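PDB 3KF6: protein stn1 from Schizosaccharomyces pombe, which is required for telomere maintenance, binds single-stranded telomeric DNA and interacts with ten1, here as its N-terminal OB-fold fragment in complex with that partner. Local coordinates for residues A[60-63]-A[64-67]; A[128-131]-A[132-135]; A[141-144]-A[145-149]. One frame throughout, in Å; residues are numbered along the deposited sequence.

In the fold
Contact 1 is a hairpin tip of the OB barrel, within the DNA-binding region; contact 2 is the start of helix 130-153, which follows the barrel in sequence, and contact 3 lies further along it. The centres of contacts 1 and 2 are about 28 Å apart, and the centre of contact 3 lies about 35 Å from that of contact 1, on the opposite side of the chain's centre. Contacts 2 and 3 are about 21 Å apart between centres, with about 7 Å separating their nearest atoms, so the shared helix relates them without direct touch. Both helical contacts reach the ten1 chain, contact 2 through Asn-130 and Glu-132 and contact 3 through Lys-143, whereas no other protein chain of the assembly touches contact 1.

Contact 1 (A[60-63]-A[64-67]); sequences DIYE and GKHV
On the face of the hairpin that Tyr-62 and Lys-65 share, their first torsions lay the lysine chain along the ring: the tyrosine has CG beside its backbone N (chi1 -72°), while the lysine has CG wedged between N and the carbonyl carbon (chi1 70°), from where its extended chain runs past the ring. Lys-65 CG lies 3.5 Å from Tyr-62 CB, and Lys-65 CE comes within 3.7 Å of Tyr-62 CG, approaching the ring obliquely. The ammonium is farther off, so any cation-pi attraction is weak at best; the methylenes carry this pairing. Val-67 adds its CG2 branch, 3.8 Å from Tyr-62 CD1, also on a slant to the ring. Tyrosine and valine both touch Arg-79 of strand 77-83, the next strand over.

On the other face, Ile-61 and His-66 run side by side, and Ile-61 CG2 reaches the imidazole edge, 4.0 Å from His-66 ND1. That nitrogen is buried here without a polar partner in the model, while the histidine also packs on Ile-84 and Ile-95.

Backbone bonds hold the two strands in register. Asp-60 and Val-67 form an antiparallel hydrogen-bonded pair, with Asp-60 N to Val-67 O and Val-67 N to Asp-60 O both 2.9 Å and nearly straight. A water lies within hydrogen-bonding distance of both Asp-60 OD2 and Val-67 O. Nearer the turn, Tyr-62 N donates to Lys-65 O, but the bond is more bent at 149°. Gly-64 has a positive phi, where a CB would collide with Glu-63 O. The result is a tight beta hairpin closed by a type II turn from Tyr-62 to Lys-65, joining strands 49-62 and 65-71 of the OB fold.

Contact 2 (A[128-131]-A[132-135]); sequences DPND and EWKA
This is a helix N-terminus, the first turn of helix 130-153 where it follows the last barrel strand, and Asn-130 and Trp-133 tie that turn together through their side chains. Trp-133 NE1 donates to Asn-130 OD1 at 2.8 Å in a nearly straight bond (168°). The donor meets a lone pair of the amide oxygen, and that oxygen lies almost in the indole plane, with amide and ring planes nearly perpendicular at 84°. Trp-133 achieves this with CG between its backbone N and carbonyl carbon (chi1 64°), which turns the indole back toward the start of the helix. One face of the indole then lies against the backbone: Asn-130 O sits 3.4 Å above its plane, toward the rim, and Lys-134 CG covers the same face.

Around the turn, Asp-128 OD1 accepts from Asn-130 N at 2.8 Å, while the reciprocal bond, Asp-128 N to Asp-131 OD2, is weak and its acceptor less surely placed. Beyond the cap the i to i+4 bond from Lys-134 N to Asn-130 O is long and weak, and the next, Ala-135 N to Asp-131 O, is a firm 3.0 Å. One water joins Pro-129 O to Trp-133 N, the latter weakly. Another water bridges Asp-131 OD1 and Lys-134 NZ, which at 5.4 Å are not in direct contact.

Ten1 also meets this turn. Asn-130 OD1 accepts from Asn-90 N of the ten1 chain as well and its ND2 donates to Gly-88 O there, so the tryptophan bond probably helps orient the amide for its partner; Glu-132 forms a salt bridge with Arg-25 of ten1. With Asp-128 and Asp-131 at its ends, the turn forms a capping box at the start of a helix in the Stn1-ten1 interface.

Contact 3 (A[141-144]-A[145-149]); sequences RYKK and NLTKI
Within helix 130-153, two successive turns are knitted by i to i+4 bonds, and the chief side-chain meeting is between Tyr-142 and Leu-146. With CG trans to the backbone N (chi1 -168°), the Tyr-142 ring reaches along the helix to Leu-146, which lies over one face of it. Leu-146 CG stands 4.3 Å from the Tyr-142 ring centroid, 23° off the normal, a CH-pi contact displaced toward the rim. The CD1 branch of Leu-146 presses closer, 3.3 Å from Tyr-142 CE1. Replacing Tyr-142 by an alanine would probably open a gap beside Leu-146 and leave Asn-19 without the hydroxyl that now bonds to its OD1.

One residue further along, Lys-143 O is gripped twice: Thr-147 OG1 donates to it at 2.7 Å and Thr-147 N at 3.0 Å, from opposite faces of the carbonyl plane. The hydroxyl can fold back this way because OG1 lies beside its own backbone N (chi1 -60°). Along the solvent side, Arg-141 and Asn-145 run side by side, with Arg-141 CG 3.8 Å from Asn-145 ND2. Lys-148 CG instead lies over the backbone, 3.2 Å from Lys-144 O, which also accepts from Lys-148 N.

Lys-143 stretches out to salt bridges with Asp-25 and with the terminal carboxylate of Asp-105 of the ten1 chain, while Lys-144 packs on Cys-104 of ten1. Tyr-142 rests on Arg-17 and Pro-20 near the chain's start, and Leu-146 on Trp-42, Met-43 and Phe-45, so this length of helix lies against the small hairpin of strands 40-42 and 45-47.

Contact 1 (A[60-63]-A[64-67])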
ATOM      1  N   ASP A  60      11.394  -3.604 -10.888  1.00 28.84           N
ATOM      2  CA  ASP A  60      12.501  -3.204 -11.743  1.00 29.69           C
ATOM      3  C   ASP A  60      13.668  -4.145 -11.514  1.00 30.35           C
ATOM      4  O   ASP A  60      13.982  -4.497 -10.381  1.00 27.58           O
ATOM      5  CB  ASP A  60      12.925  -1.771 -11.432  1.00 30.36           C
ATOM      6  CG  ASP A  60      11.902  -0.752 -11.887  1.00 33.89           C
ATOM      7  OD1 ASP A  60      11.780  -0.533 -13.112  1.00 34.06           O
ATOM      8  OD2 ASP A  60      11.212  -0.173 -11.022  1.00 31.96           O
ATOM      9  N   ILE A  61      14.308  -4.557 -12.599  1.00 31.99           N
ATOM     10  CA  ILE A  61      15.439  -5.461 -12.491  1.00 35.34           C
ATOM     11  C   ILE A  61      16.729  -4.689 -12.718  1.00 35.63           C
ATOM     12  O   ILE A  61      16.840  -3.908 -13.662  1.00 35.19           O
ATOM     13  CB  ILE A  61      15.346  -6.612 -13.525  1.00 36.62           C
ATOM     14  CG1 ILE A  61      14.136  -7.502 -13.219  1.00 38.45           C
ATOM     15  CG2 ILE A  61      16.612  -7.452 -13.483  1.00 36.66           C
ATOM     16  CD1 ILE A  61      12.791  -6.846 -13.453  1.00 41.36           C
ATOM     17  N   TYR A  62      17.691  -4.892 -11.827  1.00 36.29           N
ATOM     18  CA  TYR A  62      18.983  -4.235 -11.930  1.00 38.15           C
ATOM     19  C   TYR A  62      20.060  -5.302 -11.924  1.00 39.44           C
ATOM     20  O   TYR A  62      19.771  -6.496 -11.816  1.00 39.22           O
ATOM     21  CB  TYR A  62      19.219  -3.287 -10.752  1.00 39.53           C
ATOM     22  CG  TYR A  62      18.394  -2.022 -10.775  1.00 40.97           C
ATOM     23  CD1 TYR A  62      17.016  -2.057 -10.569  1.00 41.59           C
ATOM     24  CD2 TYR A  62      18.997  -0.783 -10.992  1.00 41.73           C
ATOM     25  CE1 TYR A  62      16.257  -0.886 -10.577  1.00 42.43           C
ATOM     26  CE2 TYR A  62      18.249   0.391 -11.002  1.00 42.33           C
ATOM     27  CZ  TYR A  62      16.881   0.334 -10.792  1.00 42.63           C
ATOM     28  OH  TYR A  62      16.142   1.495 -10.787  1.00 43.06           O
ATOM     29  N   GLU A  63      21.308  -4.868 -12.035  1.00 40.85           N
ATOM     30  CA  GLU A  63      22.425  -5.792 -12.034  1.00 41.07           C
ATOM     31  C   GLU A  63      22.713  -6.217 -10.597  1.00 39.75           C
ATOM     32  O   GLU A  63      23.208  -5.428  -9.792  1.00 40.41           O
ATOM     33  CB  GLU A  63      23.651  -5.114 -12.648  1.00 43.33           C
ATOM     34  CG  GLU A  63      24.654  -6.067 -13.267  1.00 46.83           C
ATOM     35  CD  GLU A  63      25.766  -5.331 -13.991  1.00 49.41           C
ATOM     36  OE1 GLU A  63      25.811  -5.397 -15.238  1.00 50.47           O
ATOM     37  OE2 GLU A  63      26.588  -4.681 -13.310  1.00 50.73           O
ATOM     38  N   GLY A  64      22.376  -7.462 -10.277  1.00 38.30           N
ATOM     39  CA  GLY A  64      22.617  -7.977  -8.941  1.00 37.01           C
ATOM     40  C   GLY A  64      21.534  -7.662  -7.925  1.00 35.45           C
ATOM     41  O   GLY A  64      21.705  -7.930  -6.735  1.00 35.45           O
ATOM     42  N   LYS A  65      20.419  -7.095  -8.372  1.00 34.43           N
ATOM     43  CA  LYS A  65      19.349  -6.773  -7.437  1.00 32.96           C
ATOM     44  C   LYS A  65      18.001  -6.557  -8.108  1.00 31.11           C
ATOM     45  O   LYS A  65      17.924  -6.085  -9.242  1.00 30.73           O
ATOM     46  CB  LYS A  65      19.714  -5.522  -6.633  1.00 34.33           C
ATOM     47  CG  LYS A  65      19.713  -4.241  -7.454  1.00 35.73           C
ATOM     48  CD  LYS A  65      20.139  -3.036  -6.631  1.00 39.52           C
ATOM     49  CE  LYS A  65      20.089  -1.763  -7.467  1.00 40.81           C
ATOM     50  NZ  LYS A  65      20.599  -0.579  -6.719  1.00 42.94           N
ATOM     51  N   HIS A  66      16.941  -6.922  -7.397  1.00 29.98           N
ATOM     52  CA  HIS A  66      15.583  -6.735  -7.887  1.00 28.72           C
ATOM     53  C   HIS A  66      14.969  -5.698  -6.960  1.00 27.55           C
ATOM     54  O   HIS A  66      15.193  -5.738  -5.750  1.00 25.40           O
ATOM     55  CB  HIS A  66      14.787  -8.039  -7.817  1.00 31.28           C
ATOM     56  CG  HIS A  66      15.407  -9.167  -8.579  1.00 34.29           C
ATOM     57  ND1 HIS A  66      15.942  -9.007  -9.840  1.00 35.41           N
ATOM     58  CD2 HIS A  66      15.557 -10.476  -8.270  1.00 34.61           C
ATOM     59  CE1 HIS A  66      16.393 -10.171 -10.275  1.00 36.77           C
ATOM     60  NE2 HIS A  66      16.170 -11.079  -9.340  1.00 36.63           N
ATOM     61  N   VAL A  67      14.211  -4.765  -7.522  1.00 24.53           N
ATOM     62  CA  VAL A  67      13.601  -3.712  -6.715  1.00 22.35           C
ATOM     63  C   VAL A  67      12.088  -3.672  -6.866  1.00 21.10           C
ATOM     64  O   VAL A  67      11.567  -3.548  -7.975  1.00 21.24           O
ATOM     65  CB  VAL A  67      14.166  -2.321  -7.099  1.00 22.27           C
ATOM     66  CG1 VAL A  67      13.560  -1.242  -6.207  1.00 22.68           C
ATOM     67  CG2 VAL A  67      15.682  -2.320  -6.970  1.00 24.32           C
TER
HETATM   68  O   HOH W   1      10.423  -0.978  -8.638  1.00 22.03           O

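Contact 2 (A[128-131]-A[132-135])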
ATOM      1  N   ASP A 128      -4.418 -12.810   2.486  1.00 23.92           N
ATOM      2  CA  ASP A 128      -5.655 -12.714   3.249  1.00 25.84           C
ATOM      3  C   ASP A 128      -6.011 -11.229   3.208  1.00 26.40           C
ATOM      4  O   ASP A 128      -5.253 -10.398   3.698  1.00 23.94           O
ATOM      5  CB  ASP A 128      -5.429 -13.148   4.698  1.00 28.52           C
ATOM      6  CG  ASP A 128      -6.699 -13.106   5.531  1.00 33.12           C
ATOM      7  OD1 ASP A 128      -7.540 -12.210   5.308  1.00 33.86           O
ATOM      8  OD2 ASP A 128      -6.846 -13.964   6.426  1.00 35.72           O
ATOM      9  N   PRO A 129      -7.163 -10.877   2.615  1.00 26.48           N
ATOM     10  CA  PRO A 129      -7.586  -9.474   2.525  1.00 27.42           C
ATOM     11  C   PRO A 129      -7.633  -8.725   3.858  1.00 27.76           C
ATOM     12  O   PRO A 129      -7.607  -7.496   3.882  1.00 30.40           O
ATOM     13  CB  PRO A 129      -8.962  -9.574   1.873  1.00 28.58           C
ATOM     14  CG  PRO A 129      -8.799 -10.769   0.964  1.00 29.78           C
ATOM     15  CD  PRO A 129      -8.094 -11.751   1.878  1.00 28.58           C
ATOM     16  N   ASN A 130      -7.702  -9.463   4.960  1.00 24.51           N
ATOM     17  CA  ASN A 130      -7.755  -8.846   6.279  1.00 24.46           C
ATOM     18  C   ASN A 130      -6.385  -8.482   6.835  1.00 24.26           C
ATOM     19  O   ASN A 130      -6.282  -7.686   7.769  1.00 22.00           O
ATOM     20  CB  ASN A 130      -8.476  -9.773   7.256  1.00 24.41           C
ATOM     21  CG  ASN A 130      -9.959  -9.853   6.983  1.00 25.83           C
ATOM     22  OD1 ASN A 130     -10.674  -8.858   7.102  1.00 23.00           O
ATOM     23  ND2 ASN A 130     -10.431 -11.038   6.608  1.00 27.47           N
ATOM     24  N   ASP A 131      -5.330  -9.054   6.261  1.00 23.19           N
ATOM     25  CA  ASP A 131      -3.977  -8.771   6.736  1.00 25.42           C
ATOM     26  C   ASP A 131      -3.599  -7.304   6.609  1.00 22.62           C
ATOM     27  O   ASP A 131      -2.875  -6.771   7.453  1.00 21.69           O
ATOM     28  CB  ASP A 131      -2.940  -9.595   5.971  1.00 28.07           C
ATOM     29  CG  ASP A 131      -3.128 -11.081   6.140  1.00 32.57           C
ATOM     30  OD1 ASP A 131      -3.425 -11.527   7.270  1.00 32.11           O
ATOM     31  OD2 ASP A 131      -2.961 -11.806   5.138  1.00 36.86           O
ATOM     32  N   GLU A 132      -4.066  -6.645   5.555  1.00 21.41           N
ATOM     33  CA  GLU A 132      -3.710  -5.244   5.376  1.00 21.02           C
ATOM     34  C   GLU A 132      -4.282  -4.276   6.398  1.00 18.61           C
ATOM     35  O   GLU A 132      -3.545  -3.440   6.917  1.00 17.30           O
ATOM     36  CB  GLU A 132      -4.058  -4.757   3.971  1.00 24.56           C
ATOM     37  CG  GLU A 132      -2.833  -4.572   3.105  1.00 23.38           C
ATOM     38  CD  GLU A 132      -3.126  -3.835   1.822  1.00 22.68           C
ATOM     39  OE1 GLU A 132      -4.040  -4.257   1.090  1.00 24.05           O
ATOM     40  OE2 GLU A 132      -2.433  -2.837   1.542  1.00 20.35           O
ATOM     41  N   TRP A 133      -5.576  -4.353   6.701  1.00 17.61           N
ATOM     42  CA  TRP A 133      -6.086  -3.416   7.689  1.00 14.94           C
ATOM     43  C   TRP A 133      -5.481  -3.692   9.059  1.00 16.38           C
ATOM     44  O   TRP A 133      -5.318  -2.769   9.853  1.00 16.53           O
ATOM     45  CB  TRP A 133      -7.631  -3.388   7.753  1.00 16.25           C
ATOM     46  CG  TRP A 133      -8.316  -4.648   8.181  1.00 16.24           C
ATOM     47  CD1 TRP A 133      -8.969  -5.532   7.372  1.00 18.17           C
ATOM     48  CD2 TRP A 133      -8.468  -5.139   9.522  1.00 17.62           C
ATOM     49  NE1 TRP A 133      -9.522  -6.541   8.122  1.00 18.78           N
ATOM     50  CE2 TRP A 133      -9.230  -6.327   9.444  1.00 19.44           C
ATOM     51  CE3 TRP A 133      -8.035  -4.691  10.780  1.00 17.95           C
ATOM     52  CZ2 TRP A 133      -9.571  -7.079  10.577  1.00 18.99           C
ATOM     53  CZ3 TRP A 133      -8.373  -5.438  11.911  1.00 20.00           C
ATOM     54  CH2 TRP A 133      -9.137  -6.621  11.798  1.00 18.75           C
ATOM     55  N   LYS A 134      -5.133  -4.947   9.338  1.00 15.44           N
ATOM     56  CA  LYS A 134      -4.509  -5.279  10.613  1.00 17.10           C
ATOM     57  C   LYS A 134      -3.130  -4.608  10.654  1.00 17.16           C
ATOM     58  O   LYS A 134      -2.688  -4.138  11.700  1.00 19.28           O
ATOM     59  CB  LYS A 134      -4.356  -6.798  10.767  1.00 18.08           C
ATOM     60  CG  LYS A 134      -5.670  -7.523  11.026  1.00 20.18           C
ATOM     61  CD  LYS A 134      -5.473  -9.031  11.126  1.00 23.22           C
ATOM     62  CE  LYS A 134      -6.769  -9.733  11.496  1.00 26.23           C
ATOM     63  NZ  LYS A 134      -6.563 -11.200  11.625  1.00 29.69           N
ATOM     64  N   ALA A 135      -2.461  -4.558   9.504  1.00 17.26           N
ATOM     65  CA  ALA A 135      -1.145  -3.926   9.418  1.00 17.39           C
ATOM     66  C   ALA A 135      -1.281  -2.422   9.643  1.00 17.14           C
ATOM     67  O   ALA A 135      -0.421  -1.798  10.273  1.00 15.75           O
ATOM     68  CB  ALA A 135      -0.518  -4.201   8.058  1.00 15.46           C
TER
HETATM   69  O   HOH W   2      -7.413  -4.907   4.298  1.00 27.23           O
HETATM   70  O   HOH W   3      -5.798 -11.693   8.731  1.00 33.57           O

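Contact 3 (A[141-144]-A[145-149])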
ATOM      1  N   ARG A 141      -1.265   2.400  15.959  1.00 20.79           N
ATOM      2  CA  ARG A 141      -1.097   2.229  17.397  1.00 22.92           C
ATOM      3  C   ARG A 141       0.363   2.463  17.784  1.00 23.20           C
ATOM      4  O   ARG A 141       0.653   3.137  18.773  1.00 22.29           O
ATOM      5  CB  ARG A 141      -1.529   0.822  17.820  1.00 27.16           C
ATOM      6  CG  ARG A 141      -1.529   0.609  19.329  1.00 33.65           C
ATOM      7  CD  ARG A 141      -1.963  -0.801  19.701  1.00 38.16           C
ATOM      8  NE  ARG A 141      -2.046  -0.973  21.148  1.00 44.24           N
ATOM      9  CZ  ARG A 141      -2.356  -2.116  21.753  1.00 46.09           C
ATOM     10  NH1 ARG A 141      -2.616  -3.201  21.035  1.00 47.71           N
ATOM     11  NH2 ARG A 141      -2.410  -2.172  23.077  1.00 47.61           N
ATOM     12  N   TYR A 142       1.278   1.908  16.995  1.00 21.40           N
ATOM     13  CA  TYR A 142       2.704   2.058  17.260  1.00 21.56           C
ATOM     14  C   TYR A 142       3.117   3.525  17.190  1.00 20.89           C
ATOM     15  O   TYR A 142       3.819   4.026  18.073  1.00 21.41           O
ATOM     16  CB  TYR A 142       3.510   1.238  16.250  1.00 21.76           C
ATOM     17  CG  TYR A 142       4.972   1.088  16.600  1.00 22.91           C
ATOM     18  CD1 TYR A 142       5.949   1.813  15.924  1.00 23.64           C
ATOM     19  CD2 TYR A 142       5.378   0.216  17.610  1.00 23.74           C
ATOM     20  CE1 TYR A 142       7.301   1.673  16.243  1.00 24.86           C
ATOM     21  CE2 TYR A 142       6.723   0.070  17.936  1.00 26.14           C
ATOM     22  CZ  TYR A 142       7.676   0.800  17.248  1.00 25.41           C
ATOM     23  OH  TYR A 142       9.004   0.650  17.570  1.00 29.67           O
ATOM     24  N   LYS A 143       2.678   4.218  16.144  1.00 20.40           N
ATOM     25  CA  LYS A 143       3.018   5.626  15.982  1.00 20.46           C
ATOM     26  C   LYS A 143       2.463   6.477  17.122  1.00 21.86           C
ATOM     27  O   LYS A 143       3.127   7.395  17.601  1.00 22.96           O
ATOM     28  CB  LYS A 143       2.490   6.157  14.646  1.00 20.30           C
ATOM     29  CG  LYS A 143       2.846   7.613  14.383  1.00 20.99           C
ATOM     30  CD  LYS A 143       2.517   7.996  12.948  1.00 23.86           C
ATOM     31  CE  LYS A 143       3.067   9.370  12.586  1.00 25.37           C
ATOM     32  NZ  LYS A 143       2.743   9.724  11.175  1.00 26.61           N
ATOM     33  N   LYS A 144       1.243   6.179  17.554  1.00 22.27           N
ATOM     34  CA  LYS A 144       0.639   6.948  18.638  1.00 24.46           C
ATOM     35  C   LYS A 144       1.423   6.772  19.933  1.00 24.55           C
ATOM     36  O   LYS A 144       1.674   7.744  20.648  1.00 25.13           O
ATOM     37  CB  LYS A 144      -0.821   6.542  18.829  1.00 24.60           C
ATOM     38  CG  LYS A 144      -1.721   7.059  17.718  1.00 30.36           C
ATOM     39  CD  LYS A 144      -3.144   6.534  17.834  1.00 32.98           C
ATOM     40  CE  LYS A 144      -4.001   7.070  16.694  1.00 35.76           C
ATOM     41  NZ  LYS A 144      -5.338   6.422  16.640  1.00 36.34           N
ATOM     42  N   ASN A 145       1.826   5.541  20.226  1.00 25.00           N
ATOM     43  CA  ASN A 145       2.589   5.282  21.440  1.00 27.13           C
ATOM     44  C   ASN A 145       3.962   5.946  21.407  1.00 27.74           C
ATOM     45  O   ASN A 145       4.384   6.554  22.393  1.00 26.91           O
ATOM     46  CB  ASN A 145       2.737   3.778  21.676  1.00 30.13           C
ATOM     47  CG  ASN A 145       1.470   3.154  22.229  1.00 32.81           C
ATOM     48  OD1 ASN A 145       0.811   3.734  23.093  1.00 38.54           O
ATOM     49  ND2 ASN A 145       1.128   1.967  21.746  1.00 33.87           N
ATOM     50  N   LEU A 146       4.667   5.840  20.284  1.00 27.57           N
ATOM     51  CA  LEU A 146       5.981   6.466  20.198  1.00 28.66           C
ATOM     52  C   LEU A 146       5.873   7.982  20.320  1.00 29.45           C
ATOM     53  O   LEU A 146       6.735   8.623  20.920  1.00 29.85           O
ATOM     54  CB  LEU A 146       6.684   6.100  18.888  1.00 29.79           C
ATOM     55  CG  LEU A 146       7.256   4.685  18.767  1.00 31.78           C
ATOM     56  CD1 LEU A 146       8.158   4.616  17.537  1.00 33.34           C
ATOM     57  CD2 LEU A 146       8.059   4.333  20.010  1.00 33.40           C
ATOM     58  N   THR A 147       4.810   8.554  19.760  1.00 28.97           N
ATOM     59  CA  THR A 147       4.601   9.999  19.822  1.00 29.85           C
ATOM     60  C   THR A 147       4.427  10.457  21.271  1.00 30.77           C
ATOM     61  O   THR A 147       4.982  11.480  21.672  1.00 29.75           O
ATOM     62  CB  THR A 147       3.354  10.421  19.014  1.00 29.98           C
ATOM     63  OG1 THR A 147       3.515  10.038  17.643  1.00 29.88           O
ATOM     64  CG2 THR A 147       3.159  11.929  19.087  1.00 29.53           C
ATOM     65  N   LYS A 148       3.657   9.699  22.049  1.00 31.95           N
ATOM     66  CA  LYS A 148       3.420  10.030  23.451  1.00 34.07           C
ATOM     67  C   LYS A 148       4.716   9.959  24.249  1.00 33.87           C
ATOM     68  O   LYS A 148       5.014  10.845  25.053  1.00 32.77           O
ATOM     69  CB  LYS A 148       2.377   9.080  24.057  1.00 36.90           C
ATOM     70  CG  LYS A 148       1.005   9.162  23.412  1.00 40.59           C
ATOM     71  CD  LYS A 148       0.001   8.278  24.133  1.00 45.14           C
ATOM     72  CE  LYS A 148      -1.380   8.416  23.516  1.00 45.48           C
ATOM     73  NZ  LYS A 148      -2.404   7.629  24.253  1.00 46.06           N
ATOM     74  N   ILE A 149       5.478   8.895  24.023  1.00 32.89           N
ATOM     75  CA  ILE A 149       6.747   8.704  24.714  1.00 32.66           C
ATOM     76  C   ILE A 149       7.689   9.854  24.391  1.00 33.88           C
ATOM     77  O   ILE A 149       8.321  10.424  25.279  1.00 33.32           O
ATOM     78  CB  ILE A 149       7.423   7.387  24.289  1.00 31.30           C
ATOM     79  CG1 ILE A 149       6.545   6.203  24.693  1.00 31.65           C
ATOM     80  CG2 ILE A 149       8.801   7.274  24.929  1.00 33.06           C
ATOM     81  CD1 ILE A 149       7.047   4.871  24.180  1.00 30.12           C
TER